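Local coordinates for ABC transporter, substrate binding protein (Aeropyrum pernix, PDB 3EAF) that probably serves as the substrate-binding component of an ABC transporter, capturing a solute outside the membrane for delivery to it, and binds a magnesium ion, at residues Y57-T62 with I81-A86; D87-S92 with S106-L111; F235-P240 with Y259-Q264. One frame throughout, in Å; residues are numbered along the deposited sequence.

Overall arrangement
Interactions 1 and 2 lie in one lobe, with centres about 10 Å apart, and share helix 85-98: the first places its N-terminus beside the turn after strand 47-56, the second packs its next turn on the loop after strand 101-104. They touch directly through hydrogen-bonding side chains. Interaction 3 belongs to the lobe built on the seven-stranded sheet, on the opposite side of the chain's centre, about 25 and 27 Å from the others between centres. All three are mostly buried; only interaction 3 has an exposed touching residue, Met261. Aromatic rims dominate interaction 1, a serine-carboxylate bond beside aliphatic packing interaction 2, and water-bridged ring and carboxylate packing interaction 3.

Interaction 1: Y57-T62 with I81-A86; sequences YAYNPT and IGWGTA. With GOL (glycerol), chain B.
Tyr57 sets its phenol against the start of the loop that follows strand 79-82. Its OH lies 3.0 Å from Gly84 N, which donates a weak, bent bond (130°), and 3.1 Å from Trp83 CD1, in the plane of the indole at its edge. The same hydroxyl is also hydrogen-bonded to Asp87, one helical turn on. With CG between its backbone N and carbonyl carbon (chi1 85°), the ring turns back under the type I' turn Tyr57-Asn60, and Tyr59 N sits over the ring centre. Gly84 is the N-cap of helix 85-98, so the contact falls at a strand-to-helix junction of the alpha/beta lobe of a periplasmic binding protein. Tyr59 follows, its CD1 edge 3.4 Å from Trp83 NE1, the ring planes 77° apart and rim to rim; that NE1 is hydrogen-bonded to Thr17 OG1. Beyond the rim, Tyr59 OH is hydrogen-bonded to glycerol O2 (2.7 Å), and O2 accepts from Thr85 N at 2.9 Å. The glycerol, probably from the crystallisation liquor, lays O1 over one indole face, offset toward the rim. Water 1 links Tyr59 OH to Ala86 N. At Asn60, OD1 caps helix 61-74 by accepting from Thr62 N at 2.9 Å.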
ATOM      1  N   TYR A  57       5.724 -14.817   6.481  1.00 11.67           N
ATOM      2  CA  TYR A  57       6.898 -14.454   7.281  1.00 11.14           C
ATOM      3  C   TYR A  57       6.551 -13.678   8.549  1.00 10.82           C
ATOM      4  O   TYR A  57       7.446 -13.344   9.344  1.00 10.52           O
ATOM      5  CB  TYR A  57       7.936 -13.715   6.426  1.00 10.98           C
ATOM      6  CG  TYR A  57       7.732 -12.217   6.268  1.00 11.15           C
ATOM      7  CD1 TYR A  57       8.661 -11.313   6.793  1.00 11.19           C
ATOM      8  CD2 TYR A  57       6.637 -11.705   5.580  1.00  9.80           C
ATOM      9  CE1 TYR A  57       8.497  -9.938   6.644  1.00 10.72           C
ATOM     10  CE2 TYR A  57       6.456 -10.330   5.424  1.00 10.24           C
ATOM     11  CZ  TYR A  57       7.397  -9.453   5.956  1.00 10.75           C
ATOM     12  OH  TYR A  57       7.237  -8.095   5.801  1.00 10.54           O
ATOM     13  N   ALA A  58       5.256 -13.394   8.728  1.00 10.50           N
ATOM     14  CA  ALA A  58       4.729 -12.734   9.931  1.00 10.27           C
ATOM     15  C   ALA A  58       5.417 -11.405  10.309  1.00  9.95           C
ATOM     16  O   ALA A  58       5.551 -11.077  11.493  1.00  9.67           O
ATOM     17  CB  ALA A  58       4.732 -13.722  11.131  1.00 10.63           C
ATOM     18  N   TYR A  59       5.849 -10.656   9.292  1.00  9.69           N
ATOM     19  CA  TYR A  59       6.511  -9.344   9.451  1.00  9.41           C
ATOM     20  C   TYR A  59       7.883  -9.434  10.126  1.00  9.36           C
ATOM     21  O   TYR A  59       8.475  -8.418  10.484  1.00  9.40           O
ATOM     22  CB  TYR A  59       5.606  -8.357  10.200  1.00  9.11           C
ATOM     23  CG  TYR A  59       5.712  -6.920   9.740  1.00  9.23           C
ATOM     24  CD1 TYR A  59       5.332  -6.551   8.453  1.00  8.55           C
ATOM     25  CD2 TYR A  59       6.173  -5.922  10.604  1.00 10.40           C
ATOM     26  CE1 TYR A  59       5.410  -5.221   8.028  1.00  8.94           C
ATOM     27  CE2 TYR A  59       6.260  -4.599  10.189  1.00  8.47           C
ATOM     28  CZ  TYR A  59       5.879  -4.258   8.902  1.00  8.76           C
ATOM     29  OH  TYR A  59       5.963  -2.945   8.504  1.00  8.70           O
ATOM     30  N   ASN A  60       8.371 -10.659  10.303  1.00  9.46           N
ATOM     31  CA  ASN A  60       9.661 -10.933  10.940  1.00  9.88           C
ATOM     32  C   ASN A  60      10.806 -10.735   9.931  1.00 10.14           C
ATOM     33  O   ASN A  60      10.871 -11.444   8.922  1.00  9.77           O
ATOM     34  CB  ASN A  60       9.646 -12.369  11.494  1.00  9.80           C
ATOM     35  CG  ASN A  60      10.913 -12.736  12.252  1.00 10.39           C
ATOM     36  OD1 ASN A  60      12.023 -12.337  11.882  1.00 11.26           O
ATOM     37  ND2 ASN A  60      10.752 -13.536  13.304  1.00  9.96           N
ATOM     38  N   PRO A  61      11.698  -9.759  10.192  1.00 10.61           N
ATOM     39  CA  PRO A  61      12.784  -9.413   9.263  1.00 10.96           C
ATOM     40  C   PRO A  61      13.847 -10.496   9.062  1.00 11.36           C
ATOM     41  O   PRO A  61      14.469 -10.548   7.996  1.00 11.76           O
ATOM     42  CB  PRO A  61      13.412  -8.164   9.893  1.00 11.00           C
ATOM     43  CG  PRO A  61      13.004  -8.190  11.308  1.00 11.03           C
ATOM     44  CD  PRO A  61      11.699  -8.899  11.390  1.00 10.70           C
ATOM     45  N   THR A  62      14.062 -11.336  10.075  1.00 11.66           N
ATOM     46  CA  THR A  62      14.981 -12.468   9.958  1.00 11.66           C
ATOM     47  C   THR A  62      14.395 -13.482   8.982  1.00 11.92           C
ATOM     48  O   THR A  62      15.072 -13.916   8.038  1.00 11.72           O
ATOM     49  CB  THR A  62      15.237 -13.133  11.334  1.00 11.84           C
ATOM     50  OG1 THR A  62      15.769 -12.151  12.234  1.00 12.04           O
ATOM     51  CG2 THR A  62      16.245 -14.307  11.210  1.00 11.51           C
ATOM     52  N   ILE A  81       6.421 -11.035  -5.148  1.00  8.83           N
ATOM     53  CA  ILE A  81       5.339 -10.191  -4.675  1.00  8.59           C
ATOM     54  C   ILE A  81       5.523 -10.111  -3.170  1.00  8.84           C
ATOM     55  O   ILE A  81       5.295 -11.096  -2.453  1.00  9.24           O
ATOM     56  CB  ILE A  81       3.955 -10.784  -5.051  1.00  8.83           C
ATOM     57  CG1 ILE A  81       3.852 -11.002  -6.576  1.00  8.54           C
ATOM     58  CG2 ILE A  81       2.801  -9.921  -4.493  1.00  7.92           C
ATOM     59  CD1 ILE A  81       3.897  -9.725  -7.434  1.00  8.96           C
ATOM     60  N   GLY A  82       5.968  -8.948  -2.697  1.00  8.86           N
ATOM     61  CA  GLY A  82       6.418  -8.803  -1.316  1.00  8.74           C
ATOM     62  C   GLY A  82       5.524  -7.984  -0.407  1.00  8.70           C
ATOM     63  O   GLY A  82       4.389  -7.652  -0.761  1.00  8.75           O
ATOM     64  N   TRP A  83       6.059  -7.642   0.765  1.00  8.61           N
ATOM     65  CA  TRP A  83       5.257  -7.056   1.832  1.00  8.25           C
ATOM     66  C   TRP A  83       5.919  -5.847   2.538  1.00  8.25           C
ATOM     67  O   TRP A  83       5.802  -4.718   2.062  1.00  8.38           O
ATOM     68  CB  TRP A  83       4.805  -8.146   2.828  1.00  7.83           C
ATOM     69  CG  TRP A  83       3.907  -7.634   3.922  1.00  7.88           C
ATOM     70  CD1 TRP A  83       4.223  -7.481   5.247  1.00  7.26           C
ATOM     71  CD2 TRP A  83       2.552  -7.181   3.777  1.00  7.31           C
ATOM     72  NE1 TRP A  83       3.145  -6.961   5.935  1.00  7.24           N
ATOM     73  CE2 TRP A  83       2.107  -6.774   5.057  1.00  7.02           C
ATOM     74  CE3 TRP A  83       1.672  -7.082   2.689  1.00  7.04           C
ATOM     75  CZ2 TRP A  83       0.818  -6.270   5.277  1.00  7.09           C
ATOM     76  CZ3 TRP A  83       0.387  -6.582   2.911  1.00  7.70           C
ATOM     77  CH2 TRP A  83      -0.023  -6.178   4.195  1.00  7.63           C
ATOM     78  N   GLY A  84       6.611  -6.084   3.648  1.00  8.19           N
ATOM     79  CA  GLY A  84       6.918  -5.017   4.618  1.00  8.51           C
ATOM     80  C   GLY A  84       7.963  -4.004   4.194  1.00  8.56           C
ATOM     81  O   GLY A  84       8.890  -4.334   3.457  1.00  8.46           O
ATOM     82  N   THR A  85       7.815  -2.763   4.659  1.00  8.72           N
ATOM     83  CA  THR A  85       8.782  -1.698   4.334  1.00  8.65           C
ATOM     84  C   THR A  85      10.211  -2.038   4.764  1.00  9.11           C
ATOM     85  O   THR A  85      11.144  -1.920   3.959  1.00  8.88           O
ATOM     86  CB  THR A  85       8.357  -0.322   4.918  1.00  8.71           C
ATOM     87  OG1 THR A  85       7.242   0.176   4.181  1.00  7.54           O
ATOM     88  CG2 THR A  85       9.500   0.704   4.832  1.00  8.22           C
ATOM     89  N   ALA A  86      10.377  -2.454   6.022  1.00  9.35           N
ATOM     90  CA  ALA A  86      11.702  -2.785   6.557  1.00 10.04           C
ATOM     91  C   ALA A  86      12.413  -3.836   5.707  1.00 10.28           C
ATOM     92  O   ALA A  86      13.523  -3.599   5.231  1.00 10.39           O
ATOM     93  CB  ALA A  86      11.618  -3.240   8.031  1.00  9.99           C
TER
HETATM   94  C1  GOL B 500       2.808  -3.166   5.770  1.00 18.20           C
HETATM   95  O1  GOL B 500       2.368  -3.188   4.420  1.00 21.31           O
HETATM   96  C2  GOL B 500       3.855  -2.075   5.921  1.00 16.65           C
HETATM   97  O2  GOL B 500       5.190  -2.531   5.981  1.00 14.20           O
HETATM   98  C3  GOL B 500       3.760  -1.194   4.709  1.00 16.21           C
HETATM   99  O3  GOL B 500       5.051  -0.835   4.319  1.00 12.62           O
HETATM  100  O   HOH W   1       8.509  -1.801   8.472  1.00  4.07           O

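Interaction 2: D87-S92 with S106-L111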
ATOM      1  N   ASP A  87      11.772  -4.987   5.504  1.00 10.61           N
ATOM      2  CA  ASP A  87      12.401  -6.050   4.714  1.00 10.88           C
ATOM      3  C   ASP A  87      12.585  -5.716   3.227  1.00 10.83           C
ATOM      4  O   ASP A  87      13.631  -6.032   2.654  1.00 10.98           O
ATOM      5  CB  ASP A  87      11.744  -7.425   4.924  1.00 10.79           C
ATOM      6  CG  ASP A  87      10.234  -7.399   4.782  1.00 11.47           C
ATOM      7  OD1 ASP A  87       9.537  -6.952   5.723  1.00 11.48           O
ATOM      8  OD2 ASP A  87       9.739  -7.882   3.749  1.00 10.48           O
ATOM      9  N   THR A  88      11.586  -5.072   2.615  1.00 10.77           N
ATOM     10  CA  THR A  88      11.680  -4.679   1.205  1.00 10.24           C
ATOM     11  C   THR A  88      12.850  -3.720   0.986  1.00 10.76           C
ATOM     12  O   THR A  88      13.586  -3.858   0.000  1.00 10.60           O
ATOM     13  CB  THR A  88      10.357  -4.072   0.652  1.00 10.12           C
ATOM     14  OG1 THR A  88       9.243  -4.897   1.012  1.00  9.44           O
ATOM     15  CG2 THR A  88      10.410  -3.951  -0.868  1.00  9.81           C
ATOM     16  N   GLU A  89      13.011  -2.757   1.903  1.00 11.15           N
ATOM     17  CA  GLU A  89      14.140  -1.811   1.887  1.00 11.85           C
ATOM     18  C   GLU A  89      15.487  -2.501   2.076  1.00 12.10           C
ATOM     19  O   GLU A  89      16.443  -2.238   1.331  1.00 11.86           O
ATOM     20  CB  GLU A  89      13.960  -0.711   2.947  1.00 11.67           C
ATOM     21  CG  GLU A  89      13.073   0.458   2.501  1.00 12.13           C
ATOM     22  CD  GLU A  89      12.941   1.562   3.545  1.00 12.46           C
ATOM     23  OE1 GLU A  89      13.690   1.529   4.545  1.00 13.89           O
ATOM     24  OE2 GLU A  89      12.084   2.459   3.359  1.00 11.82           O
ATOM     25  N   LYS A  90      15.553  -3.377   3.077  1.00 12.69           N
ATOM     26  CA  LYS A  90      16.758  -4.143   3.380  1.00 13.55           C
ATOM     27  C   LYS A  90      17.216  -4.966   2.176  1.00 13.78           C
ATOM     28  O   LYS A  90      18.416  -5.040   1.889  1.00 13.72           O
ATOM     29  CB  LYS A  90      16.517  -5.048   4.598  1.00 14.24           C
ATOM     30  CG  LYS A  90      17.670  -5.999   4.970  1.00 16.08           C
ATOM     31  CD  LYS A  90      18.800  -5.283   5.709  1.00 18.67           C
ATOM     32  CE  LYS A  90      19.795  -6.285   6.333  1.00 18.88           C
ATOM     33  NZ  LYS A  90      19.355  -6.795   7.682  1.00 20.90           N
ATOM     34  N   LEU A  91      16.258  -5.556   1.462  1.00 13.75           N
ATOM     35  CA  LEU A  91      16.568  -6.427   0.325  1.00 13.88           C
ATOM     36  C   LEU A  91      16.764  -5.701  -1.003  1.00 14.14           C
ATOM     37  O   LEU A  91      17.240  -6.304  -1.964  1.00 14.35           O
ATOM     38  CB  LEU A  91      15.486  -7.490   0.163  1.00 13.52           C
ATOM     39  CG  LEU A  91      15.406  -8.561   1.255  1.00 14.05           C
ATOM     40  CD1 LEU A  91      14.067  -9.276   1.180  1.00 14.50           C
ATOM     41  CD2 LEU A  91      16.569  -9.550   1.148  1.00 14.98           C
ATOM     42  N   SER A  92      16.409  -4.420  -1.063  1.00 13.91           N
ATOM     43  CA  SER A  92      16.371  -3.709  -2.343  1.00 14.19           C
ATOM     44  C   SER A  92      17.684  -3.759  -3.149  1.00 14.69           C
ATOM     45  O   SER A  92      17.652  -3.914  -4.373  1.00 14.67           O
ATOM     46  CB  SER A  92      15.882  -2.266  -2.157  1.00 13.88           C
ATOM     47  OG  SER A  92      16.665  -1.580  -1.196  1.00 13.12           O
ATOM     48  N   SER A 106       4.639  -2.626   0.502  1.00  7.99           N
ATOM     49  CA  SER A 106       5.299  -1.400   0.955  1.00  8.02           C
ATOM     50  C   SER A 106       5.332  -0.391  -0.180  1.00  7.68           C
ATOM     51  O   SER A 106       5.769  -0.712  -1.286  1.00  7.82           O
ATOM     52  CB  SER A 106       6.731  -1.667   1.405  1.00  7.96           C
ATOM     53  OG  SER A 106       7.397  -0.429   1.626  1.00  8.85           O
ATOM     54  N   TYR A 107       4.856   0.822   0.097  1.00  7.26           N
ATOM     55  CA  TYR A 107       4.948   1.911  -0.870  1.00  7.09           C
ATOM     56  C   TYR A 107       5.985   2.963  -0.437  1.00  7.53           C
ATOM     57  O   TYR A 107       5.810   4.154  -0.690  1.00  7.67           O
ATOM     58  CB  TYR A 107       3.572   2.542  -1.125  1.00  6.77           C
ATOM     59  CG  TYR A 107       2.447   1.545  -1.361  1.00  6.14           C
ATOM     60  CD1 TYR A 107       2.560   0.533  -2.322  1.00  6.15           C
ATOM     61  CD2 TYR A 107       1.265   1.628  -0.630  1.00  6.42           C
ATOM     62  CE1 TYR A 107       1.517  -0.380  -2.538  1.00  7.21           C
ATOM     63  CE2 TYR A 107       0.223   0.736  -0.834  1.00  5.74           C
ATOM     64  CZ  TYR A 107       0.352  -0.261  -1.782  1.00  6.66           C
ATOM     65  OH  TYR A 107      -0.687  -1.140  -1.962  1.00  7.24           O
ATOM     66  N   SER A 108       7.069   2.519   0.198  1.00  7.56           N
ATOM     67  CA  SER A 108       8.140   3.425   0.646  1.00  7.96           C
ATOM     68  C   SER A 108       8.803   4.216  -0.479  1.00  8.62           C
ATOM     69  O   SER A 108       9.210   3.641  -1.496  1.00  8.10           O
ATOM     70  CB  SER A 108       9.236   2.651   1.397  1.00  8.25           C
ATOM     71  OG  SER A 108      10.363   3.488   1.638  1.00  8.08           O
ATOM     72  N   ALA A 109       8.960   5.523  -0.259  1.00  8.92           N
ATOM     73  CA  ALA A 109       9.629   6.400  -1.219  1.00  9.66           C
ATOM     74  C   ALA A 109      11.094   6.028  -1.435  1.00 10.23           C
ATOM     75  O   ALA A 109      11.655   6.283  -2.506  1.00 10.47           O
ATOM     76  CB  ALA A 109       9.499   7.864  -0.790  1.00  9.63           C
ATOM     77  N   LYS A 110      11.705   5.416  -0.421  1.00 10.75           N
ATOM     78  CA  LYS A 110      13.092   4.956  -0.502  1.00 11.58           C
ATOM     79  C   LYS A 110      13.330   3.891  -1.593  1.00 11.80           C
ATOM     80  O   LYS A 110      14.458   3.725  -2.062  1.00 11.79           O
ATOM     81  CB  LYS A 110      13.580   4.473   0.875  1.00 11.64           C
ATOM     82  CG  LYS A 110      13.563   5.582   1.932  1.00 11.81           C
ATOM     83  CD  LYS A 110      14.221   5.172   3.237  1.00 12.72           C
ATOM     84  CE  LYS A 110      14.377   6.383   4.165  1.00 14.60           C
ATOM     85  NZ  LYS A 110      14.891   5.983   5.515  1.00 16.11           N
ATOM     86  N   LEU A 111      12.271   3.223  -2.050  1.00 20.00           N
ATOM     87  CA  LEU A 111      12.357   2.195  -3.081  1.00 20.00           C
ATOM     88  C   LEU A 111      12.441   2.812  -4.472  1.00 20.00           C
ATOM     89  O   LEU A 111      12.873   2.067  -5.393  1.00 12.16           O
ATOM     90  CB  LEU A 111      11.155   1.250  -2.997  1.00 20.00           C
ATOM     91  CG  LEU A 111      11.046   0.403  -1.727  1.00 20.00           C
ATOM     92  CD1 LEU A 111       9.738  -0.372  -1.710  1.00 20.00           C
ATOM     93  CD2 LEU A 111      12.235  -0.538  -1.604  1.00 20.00           C
TER
HETATM   94  O   HOH W   2      13.755   3.402   6.575  1.00 17.66           O
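Glu89 and Leu111 bring their CA atoms to 6.6 Å, and Thr88 and Ser106 to 7.2 Å, as helix 85-98 runs past the loop that ends in the 3-10 turn 109-111. The contact's one direct hydrogen bond across the segments joins Ser108 OG, the donor, to Glu89 OE2 at 2.6 Å, using the anti lone pair of the carboxylate. A chain extended beyond CG (chi2 -178°) carries Glu89 from the helix to that hydroxyl. Ser108 OG serves twice, since it also accepts from Lys110 N at 3.1 Å; this ST turn directs the hydroxyl while the 3-10 turn begins. The aliphatic part of Lys110 lies against the carboxylate, its CD 3.5 Å from Glu89 OE2. The charged ends, Glu89 OE1 and Lys110 NZ, stay 4.7 Å apart, too far for direct contact, and water 2 spans them with a hydrogen bond to each. Both segments belong to the alpha/beta lobe, where the helix follows strand 79-82 and the loop follows the adjacent parallel strand 101-104. Were this glutamate cut back to an alanine, the Ser108 hydroxyl would probably lose its acceptor and water 2 its carboxylate partner. Deeper in, Leu111 crosses Thr88 at about a right angle, CD1 to Thr88 CG2 at 3.7 Å, while its CD2 branch lies loosely against Ser92 CB. Asn117 touches Thr88, Ser92 and Leu111 as well, and Thr88 OG1 is hydrogen-bonded back to Gly84 O.

Interaction 3: F235-P240 with Y259-Q264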
ATOM      1  N   PHE A 235      -7.026   2.174   7.346  1.00  8.03           N
ATOM      2  CA  PHE A 235      -8.435   2.477   7.119  1.00  8.75           C
ATOM      3  C   PHE A 235      -8.960   1.603   5.988  1.00  8.57           C
ATOM      4  O   PHE A 235      -8.315   1.494   4.939  1.00  8.95           O
ATOM      5  CB  PHE A 235      -8.578   3.948   6.730  1.00  8.79           C
ATOM      6  CG  PHE A 235     -10.004   4.466   6.731  1.00  9.29           C
ATOM      7  CD1 PHE A 235     -10.523   5.093   7.858  1.00  9.06           C
ATOM      8  CD2 PHE A 235     -10.805   4.370   5.585  1.00  8.88           C
ATOM      9  CE1 PHE A 235     -11.827   5.598   7.860  1.00  9.70           C
ATOM     10  CE2 PHE A 235     -12.111   4.866   5.578  1.00  9.02           C
ATOM     11  CZ  PHE A 235     -12.618   5.484   6.723  1.00  9.98           C
ATOM     12  N   ASP A 236     -10.096   0.954   6.219  1.00  8.67           N
ATOM     13  CA  ASP A 236     -10.809   0.211   5.165  1.00  9.03           C
ATOM     14  C   ASP A 236     -12.264  -0.020   5.573  1.00  9.42           C
ATOM     15  O   ASP A 236     -12.775   0.672   6.464  1.00  9.57           O
ATOM     16  CB  ASP A 236     -10.083  -1.104   4.753  1.00  8.93           C
ATOM     17  CG  ASP A 236      -9.938  -2.113   5.900  1.00  8.52           C
ATOM     18  OD1 ASP A 236     -10.939  -2.411   6.589  1.00  8.44           O
ATOM     19  OD2 ASP A 236      -8.811  -2.635   6.103  1.00  8.83           O
ATOM     20  N   GLU A 237     -12.914  -0.991   4.928  1.00  9.83           N
ATOM     21  CA  GLU A 237     -14.344  -1.285   5.117  1.00 10.30           C
ATOM     22  C   GLU A 237     -14.728  -1.603   6.567  1.00 10.43           C
ATOM     23  O   GLU A 237     -15.886  -1.431   6.951  1.00 10.46           O
ATOM     24  CB  GLU A 237     -14.782  -2.442   4.198  1.00 10.69           C
ATOM     25  CG  GLU A 237     -14.692  -2.139   2.693  1.00 11.20           C
ATOM     26  CD  GLU A 237     -13.333  -2.465   2.089  1.00 12.77           C
ATOM     27  OE1 GLU A 237     -12.364  -2.704   2.846  1.00 13.94           O
ATOM     28  OE2 GLU A 237     -13.231  -2.494   0.845  1.00 12.86           O
ATOM     29  N   ARG A 238     -13.753  -2.060   7.358  1.00 10.79           N
ATOM     30  CA  ARG A 238     -13.970  -2.426   8.769  1.00 11.32           C
ATOM     31  C   ARG A 238     -13.960  -1.225   9.714  1.00 11.69           C
ATOM     32  O   ARG A 238     -14.401  -1.327  10.863  1.00 12.33           O
ATOM     33  CB  ARG A 238     -12.903  -3.424   9.229  1.00 11.02           C
ATOM     34  CG  ARG A 238     -13.018  -4.805   8.603  1.00 11.91           C
ATOM     35  CD  ARG A 238     -11.753  -5.618   8.842  1.00 11.97           C
ATOM     36  NE  ARG A 238     -10.601  -5.027   8.150  1.00 12.63           N
ATOM     37  CZ  ARG A 238      -9.359  -5.518   8.176  1.00 11.70           C
ATOM     38  NH1 ARG A 238      -9.076  -6.616   8.867  1.00  9.33           N
ATOM     39  NH2 ARG A 238      -8.395  -4.903   7.508  1.00 10.08           N
ATOM     40  N   SER A 239     -13.467  -0.089   9.224  1.00 12.16           N
ATOM     41  CA  SER A 239     -13.233   1.099  10.059  1.00 12.52           C
ATOM     42  C   SER A 239     -14.465   1.638  10.801  1.00 12.88           C
ATOM     43  O   SER A 239     -14.342   2.026  11.959  1.00 13.02           O
ATOM     44  CB  SER A 239     -12.543   2.214   9.255  1.00 12.06           C
ATOM     45  OG  SER A 239     -11.213   1.852   8.920  1.00 12.25           O
ATOM     46  N   PRO A 240     -15.652   1.674  10.149  1.00 13.62           N
ATOM     47  CA  PRO A 240     -16.840   2.117  10.900  1.00 14.03           C
ATOM     48  C   PRO A 240     -17.089   1.290  12.164  1.00 14.59           C
ATOM     49  O   PRO A 240     -17.380   1.842  13.228  1.00 15.22           O
ATOM     50  CB  PRO A 240     -17.987   1.912   9.907  1.00 13.95           C
ATOM     51  CG  PRO A 240     -17.348   1.927   8.559  1.00 13.91           C
ATOM     52  CD  PRO A 240     -15.973   1.364   8.743  1.00 13.61           C
ATOM     53  N   TYR A 259     -12.269   1.190  -3.778  1.00  9.30           N
ATOM     54  CA  TYR A 259     -12.827   0.099  -2.978  1.00  9.46           C
ATOM     55  C   TYR A 259     -13.836  -0.643  -3.843  1.00 10.07           C
ATOM     56  O   TYR A 259     -14.498  -0.014  -4.677  1.00  9.89           O
ATOM     57  CB  TYR A 259     -13.587   0.624  -1.760  1.00  8.75           C
ATOM     58  CG  TYR A 259     -12.783   1.197  -0.612  1.00  8.80           C
ATOM     59  CD1 TYR A 259     -11.495   1.705  -0.795  1.00  7.31           C
ATOM     60  CD2 TYR A 259     -13.346   1.270   0.662  1.00  8.01           C
ATOM     61  CE1 TYR A 259     -10.781   2.255   0.272  1.00  7.62           C
ATOM     62  CE2 TYR A 259     -12.651   1.809   1.725  1.00  8.90           C
ATOM     63  CZ  TYR A 259     -11.371   2.300   1.528  1.00  8.13           C
ATOM     64  OH  TYR A 259     -10.703   2.832   2.595  1.00  8.85           O
ATOM     65  N   PRO A 260     -13.973  -1.975  -3.648  1.00 10.75           N
ATOM     66  CA  PRO A 260     -15.034  -2.695  -4.371  1.00 11.49           C
ATOM     67  C   PRO A 260     -16.433  -2.048  -4.247  1.00 12.40           C
ATOM     68  O   PRO A 260     -17.158  -1.992  -5.235  1.00 12.10           O
ATOM     69  CB  PRO A 260     -15.011  -4.092  -3.733  1.00 11.44           C
ATOM     70  CG  PRO A 260     -13.597  -4.265  -3.282  1.00 11.28           C
ATOM     71  CD  PRO A 260     -13.174  -2.883  -2.800  1.00 10.65           C
HETATM   72  N   MSE A 261     -16.788  -1.549  -3.060  1.00 13.91           N
HETATM   73  CA  MSE A 261     -18.093  -0.897  -2.826  1.00 16.52           C
HETATM   74  C   MSE A 261     -18.350   0.384  -3.637  1.00 15.54           C
HETATM   75  O   MSE A 261     -19.503   0.796  -3.798  1.00 15.96           O
HETATM   76  CB  MSE A 261     -18.302  -0.606  -1.332  1.00 16.05           C
HETATM   77  CG  MSE A 261     -17.247   0.312  -0.723  1.00 18.45           C
HETATM   78 SE   MSE A 261     -17.643   0.850   1.110  1.00 23.15          SE
HETATM   79  CE  MSE A 261     -18.006  -0.867   1.952  1.00 22.44           C
ATOM     80  N   PHE A 262     -17.287   1.022  -4.126  1.00 15.26           N
ATOM     81  CA  PHE A 262     -17.426   2.191  -5.010  1.00 15.01           C
ATOM     82  C   PHE A 262     -17.105   1.836  -6.471  1.00 15.09           C
ATOM     83  O   PHE A 262     -17.019   2.715  -7.335  1.00 15.62           O
ATOM     84  CB  PHE A 262     -16.518   3.354  -4.556  1.00 14.82           C
ATOM     85  CG  PHE A 262     -16.690   3.752  -3.110  1.00 14.46           C
ATOM     86  CD1 PHE A 262     -17.948   4.052  -2.594  1.00 14.02           C
ATOM     87  CD2 PHE A 262     -15.584   3.839  -2.271  1.00 14.67           C
ATOM     88  CE1 PHE A 262     -18.106   4.422  -1.257  1.00 14.96           C
ATOM     89  CE2 PHE A 262     -15.730   4.209  -0.928  1.00 15.10           C
ATOM     90  CZ  PHE A 262     -16.995   4.503  -0.422  1.00 14.79           C
ATOM     91  N   GLY A 263     -16.936   0.549  -6.743  1.00 14.81           N
ATOM     92  CA  GLY A 263     -16.413   0.111  -8.029  1.00 14.61           C
ATOM     93  C   GLY A 263     -17.252  -0.905  -8.772  1.00 14.53           C
ATOM     94  O   GLY A 263     -16.727  -1.638  -9.604  1.00 14.42           O
ATOM     95  N   GLN A 264     -18.555  -0.941  -8.481  1.00 14.58           N
ATOM     96  CA  GLN A 264     -19.517  -1.795  -9.201  1.00 14.60           C
ATOM     97  C   GLN A 264     -19.332  -1.780 -10.714  1.00 14.08           C
ATOM     98  O   GLN A 264     -19.569  -2.788 -11.383  1.00 14.03           O
ATOM     99  CB  GLN A 264     -20.951  -1.367  -8.889  1.00 14.97           C
ATOM    100  CG  GLN A 264     -21.563  -2.075  -7.704  1.00 17.58           C
ATOM    101  CD  GLN A 264     -22.791  -1.371  -7.148  1.00 20.48           C
ATOM    102  OE1 GLN A 264     -22.750  -0.179  -6.813  1.00 21.58           O
ATOM    103  NE2 GLN A 264     -23.883  -2.119  -7.010  1.00 21.57           N
TER
HETATM  104  O   HOH W   3      -8.124   3.496   2.879  1.00 12.24           O
HETATM  105  O   HOH W   4     -15.442  -2.348  -0.596  1.00 10.36           O
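Tyr259 carries the tight part of this contact, lodging its hydroxyl among the backbone and ring of the chain at Phe235 and Asp236. Its OH meets the Phe235 ring in plane at the edge, 3.4 Å from CD2, and lies 3.7 Å from Asp236 CA. Water 3 bridges the two segments, accepting from Tyr259 OH at 2.7 Å and donating to Phe235 O. Asp236 holds the turn behind: OD1 accepts from Arg238 N and NE, OD2 from Arg238 NH2 at 2.7 Å in a side-on salt bridge, and Asp236 with Ser239 forms a capping box leading into the helix. The side toward solvent is carried by the partly exposed Glu237 and the exposed selenomethionine Met261. Bent at chi2 (88°), the Glu237 chain brings the carboxylate back to Tyr259 at a 38° tilt, with OE2 3.8 Å from Tyr259 CD2 and 3.7 Å from Pro260 CD. Water 4 joins this oxygen to Met261 N, and Met261 CE touches Glu237 CG at 3.6 Å. Glu237 OE2 also accepts from Leu288 N at the start of helix 288-304, whose Arg289 pairs with Asp236, while Leu363 and Ile355 of the antiparallel strands 363-369 and 352-357 touch both Phe235 and Tyr259.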